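Local structure of sensory rhodopsin transducer (Thermotoga maritima, 1NC7) at residues Ile52-Thr55 / Thr59-Ile62; Glu48-Met53 / Tyr101-Glu106. The protein is of unknown function but belongs to the Anabaena sensory rhodopsin transducer family, binds magnesium and may take part in signalling. One frame throughout, in Å; residues are numbered along the deposited sequence.

Overall arrangement
Contacts 1 and 2 both start from strand 47-54 and lead from it to two neighbouring strands of the facing layer, 60-68 and 101-107, so together they describe one buried interior. Their centres lie about 12 Å apart. The segments overlap at I52 and M53, of which I52 carries contact 1, and I62 CG2 of contact 1 approaches E106 O of contact 2 at 3.6 Å. Contact 2 sits about 2 Å from the centre of the chain, contact 1 about 13 Å from it, towards one end of the layers. Neither holds the metal: the side chains of E48 and L50 lie about 9 Å from those of L127 and T129 respectively, magnesium-binding residues that hold no ion in this chain.

Contact 1 (Ile52-Thr55 / Thr59-Ile62); sequences IMNT and TAKI
The carboxamide of N54 is the flat group here, and it turns its nitrogen to the start of strand 60-68: ND2 lies 3.6 Å from A60 N and 3.9 Å from A60 CB, with T59 CA a little farther off. These are packing contacts: ND2 and A60 N are both N-H donors and cannot bond to each other. OD1 accepts from G56 N, an Asx turn that suits asparagine at the strand's end, while ND2 donates to E58 O and to I80 O. With CG anti to the backbone N (chi1 179°), the amide is carried straight across towards the opposing strand, where the small methyl of A60 allows a close approach. One two-residue step along each strand, two isoleucines meet tip to tip. I62 CD1 touches I52 CG2 at 3.7 Å and I52 CD1 at 3.8 Å, a fork of two carbons around one methyl. I80 and M113 close around this pair, and branched apolar chains suit a place sealed by several strands. The segments thus form a beta-arch, two strands joined by a short loop and facing each other through side chains. Because the loop and I80 O of strand 74-80 satisfy both atoms of the buried amide, the isoleucines can join the layers by dispersion and the hydrophobic effect alone.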
# COMPACT_ATOMS: atom_id res chain seq x y z
N ILE D 52 -9.35 -1.94 11.78
CA ILE D 52 -9.66 -3.36 11.88
C ILE D 52 -11.12 -3.62 11.54
O ILE D 52 -12.00 -2.84 11.93
CB ILE D 52 -9.41 -3.86 13.31
CG1 ILE D 52 -8.04 -3.40 13.80
CG2 ILE D 52 -9.52 -5.38 13.36
CD1 ILE D 52 -7.77 -3.69 15.26
N MSE D 53 -11.38 -4.69 10.81
CA MSE D 53 -12.75 -5.05 10.47
C MSE D 53 -13.00 -6.50 10.84
O MSE D 53 -12.12 -7.36 10.68
CB MSE D 53 -13.04 -4.80 8.99
CG MSE D 53 -12.21 -5.62 8.02
SE MSE D 53 -12.47 -5.06 6.17
CE MSE D 53 -14.35 -5.49 6.01
N ASN D 54 -14.20 -6.76 11.35
CA ASN D 54 -14.61 -8.10 11.75
C ASN D 54 -15.89 -8.43 10.99
O ASN D 54 -16.95 -7.86 11.28
CB ASN D 54 -14.87 -8.12 13.26
CG ASN D 54 -15.33 -9.48 13.76
OD1 ASN D 54 -15.32 -10.46 13.02
ND2 ASN D 54 -15.72 -9.54 15.03
N THR D 55 -15.80 -9.34 10.03
CA THR D 55 -16.96 -9.73 9.23
C THR D 55 -17.57 -11.02 9.76
O THR D 55 -18.51 -11.55 9.16
CB THR D 55 -16.58 -9.95 7.76
OG1 THR D 55 -15.67 -11.06 7.65
CG2 THR D 55 -15.91 -8.71 7.18
N THR D 59 -17.30 -11.92 18.46
CA THR D 59 -16.50 -10.76 18.83
C THR D 59 -15.02 -11.11 18.77
O THR D 59 -14.61 -12.20 19.19
CB THR D 59 -16.85 -10.28 20.26
OG1 THR D 59 -18.20 -9.81 20.29
CG2 THR D 59 -15.92 -9.16 20.70
N ALA D 60 -14.23 -10.20 18.24
CA ALA D 60 -12.80 -10.42 18.13
C ALA D 60 -12.07 -9.75 19.29
O ALA D 60 -12.29 -8.58 19.59
CB ALA D 60 -12.28 -9.86 16.81
N LYS D 61 -11.22 -10.53 19.96
CA LYS D 61 -10.42 -10.03 21.06
C LYS D 61 -9.02 -9.94 20.47
O LYS D 61 -8.43 -10.96 20.08
CB LYS D 61 -10.45 -11.01 22.23
CG LYS D 61 -11.84 -11.20 22.83
CD LYS D 61 -11.82 -12.21 23.96
CE LYS D 61 -13.22 -12.41 24.54
NZ LYS D 61 -13.22 -13.41 25.64
N ILE D 62 -8.50 -8.73 20.38
CA ILE D 62 -7.21 -8.51 19.76
C ILE D 62 -6.14 -7.96 20.70
O ILE D 62 -6.36 -6.98 21.41
CB ILE D 62 -7.37 -7.56 18.56
CG1 ILE D 62 -8.51 -8.07 17.67
CG2 ILE D 62 -6.10 -7.52 17.75
CD1 ILE D 62 -8.84 -7.15 16.52

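Contact 2 (Glu48-Met53 / Tyr101-Glu106); sequences ESLCIM and YSIMAE
E48 and Y101 supply the polar part of the contact, approaching from opposite directions. Y101 OH donates a hydrogen bond to E48 OE1; the modelled separation of 2.4 Å is very short, and its exact value is doubtful. Carboxylate and ring stand almost perpendicular, their planes 86° apart. The acid is gripped further: OE1 also accepts from Y35 N, just past strand 28-34, and OE2 forms a salt bridge with R117 on the adjacent strand 110-121. That salt bridge and the N-H of Y35 would be expected to favour the ionised carboxylate. Tyrosine suits its place because it spans the gap with an apolar ring and ends in a donor. Its CB does not point straight at strand 47-54, but with CG between the backbone N and the carbonyl carbon (chi1 62°) the ring swings across to bring OH to E48. The ring packs edge-to-face with F66, while I103 CG1 lies at its edge, in plane.

The apolar part is looser. L50 CD2 and I103 CG2 are 4.5 Å apart, and I64, on strand 60-68 beside 101-107, touches both residues. Leucine and isoleucine suit this place, near the centre of the chain, as branched hydrocarbon that needs no polar partner. Strands 47-54 and 101-107 therefore meet through side chains across the interior, as facing layers do in an antiparallel beta sandwich, here with one buried acid-tyrosine link among the hydrophobic residues.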
# COMPACT_ATOMS: atom_id res chain seq x y z
N GLU D 48 -1.81 7.92 13.67
CA GLU D 48 -1.86 6.71 12.88
C GLU D 48 -3.15 6.05 13.31
O GLU D 48 -3.53 6.13 14.48
CB GLU D 48 -0.69 5.78 13.17
CG GLU D 48 0.63 6.28 12.63
CD GLU D 48 1.66 5.17 12.47
OE1 GLU D 48 1.76 4.33 13.38
OE2 GLU D 48 2.36 5.15 11.44
N SER D 49 -3.84 5.44 12.36
CA SER D 49 -5.08 4.75 12.66
C SER D 49 -4.92 3.30 12.24
O SER D 49 -4.64 3.00 11.08
CB SER D 49 -6.25 5.37 11.89
OG SER D 49 -6.56 6.67 12.38
N LEU D 50 -5.04 2.40 13.21
CA LEU D 50 -4.96 0.98 12.93
C LEU D 50 -6.42 0.60 12.71
O LEU D 50 -7.21 0.56 13.65
CB LEU D 50 -4.39 0.20 14.11
CG LEU D 50 -4.33 -1.32 13.92
CD1 LEU D 50 -3.45 -1.66 12.73
CD2 LEU D 50 -3.78 -1.97 15.19
N CYS D 51 -6.77 0.35 11.45
CA CYS D 51 -8.14 0.02 11.12
C CYS D 51 -8.35 -1.48 11.05
O CYS D 51 -7.62 -2.19 10.36
CB CYS D 51 -8.52 0.70 9.81
SG CYS D 51 -8.29 2.50 9.94
N ILE D 52 -9.35 -1.94 11.78
CA ILE D 52 -9.66 -3.36 11.88
C ILE D 52 -11.12 -3.62 11.54
O ILE D 52 -12.00 -2.84 11.93
CB ILE D 52 -9.41 -3.86 13.31
CG1 ILE D 52 -8.04 -3.40 13.80
CG2 ILE D 52 -9.52 -5.38 13.36
CD1 ILE D 52 -7.77 -3.69 15.26
N MSE D 53 -11.38 -4.69 10.81
CA MSE D 53 -12.75 -5.05 10.47
C MSE D 53 -13.00 -6.50 10.84
O MSE D 53 -12.12 -7.36 10.68
CB MSE D 53 -13.04 -4.80 8.99
CG MSE D 53 -12.21 -5.62 8.02
SE MSE D 53 -12.47 -5.06 6.17
CE MSE D 53 -14.35 -5.49 6.01
N TYR D 101 8.30 2.53 15.74
CA TYR D 101 7.85 1.27 16.31
C TYR D 101 7.26 0.40 15.20
O TYR D 101 7.20 0.81 14.04
CB TYR D 101 6.80 1.53 17.41
CG TYR D 101 5.52 2.21 16.96
CD1 TYR D 101 4.48 1.48 16.40
CD2 TYR D 101 5.35 3.59 17.10
CE1 TYR D 101 3.29 2.10 15.99
CE2 TYR D 101 4.18 4.22 16.71
CZ TYR D 101 3.15 3.47 16.15
OH TYR D 101 1.99 4.11 15.76
N SER D 102 6.89 -0.82 15.57
CA SER D 102 6.29 -1.77 14.64
C SER D 102 5.13 -2.40 15.39
O SER D 102 5.11 -2.41 16.62
CB SER D 102 7.28 -2.84 14.21
OG SER D 102 8.31 -2.29 13.41
N ILE D 103 4.16 -2.93 14.65
CA ILE D 103 2.98 -3.51 15.26
C ILE D 103 2.71 -4.96 14.87
O ILE D 103 2.78 -5.32 13.70
CB ILE D 103 1.70 -2.73 14.85
CG1 ILE D 103 1.85 -1.25 15.20
CG2 ILE D 103 0.48 -3.32 15.54
CD1 ILE D 103 0.72 -0.39 14.66
N MSE D 104 2.42 -5.78 15.88
CA MSE D 104 2.03 -7.16 15.65
C MSE D 104 0.68 -7.26 16.34
O MSE D 104 0.56 -6.92 17.52
CB MSE D 104 2.99 -8.17 16.29
CG MSE D 104 2.38 -9.57 16.33
SE MSE D 104 3.54 -10.96 17.00
CE MSE D 104 3.66 -10.40 18.84
N ALA D 105 -0.34 -7.68 15.61
CA ALA D 105 -1.67 -7.80 16.18
C ALA D 105 -2.13 -9.25 16.09
O ALA D 105 -2.02 -9.88 15.04
CB ALA D 105 -2.64 -6.89 15.43
N GLU D 106 -2.63 -9.77 17.21
CA GLU D 106 -3.09 -11.15 17.26
C GLU D 106 -4.55 -11.22 17.71
O GLU D 106 -4.90 -10.72 18.78
CB GLU D 106 -2.21 -11.94 18.23
CG GLU D 106 -0.76 -12.03 17.78
CD GLU D 106 0.14 -12.60 18.86
OE1 GLU D 106 0.38 -11.89 19.86
OE2 GLU D 106 0.61 -13.75 18.70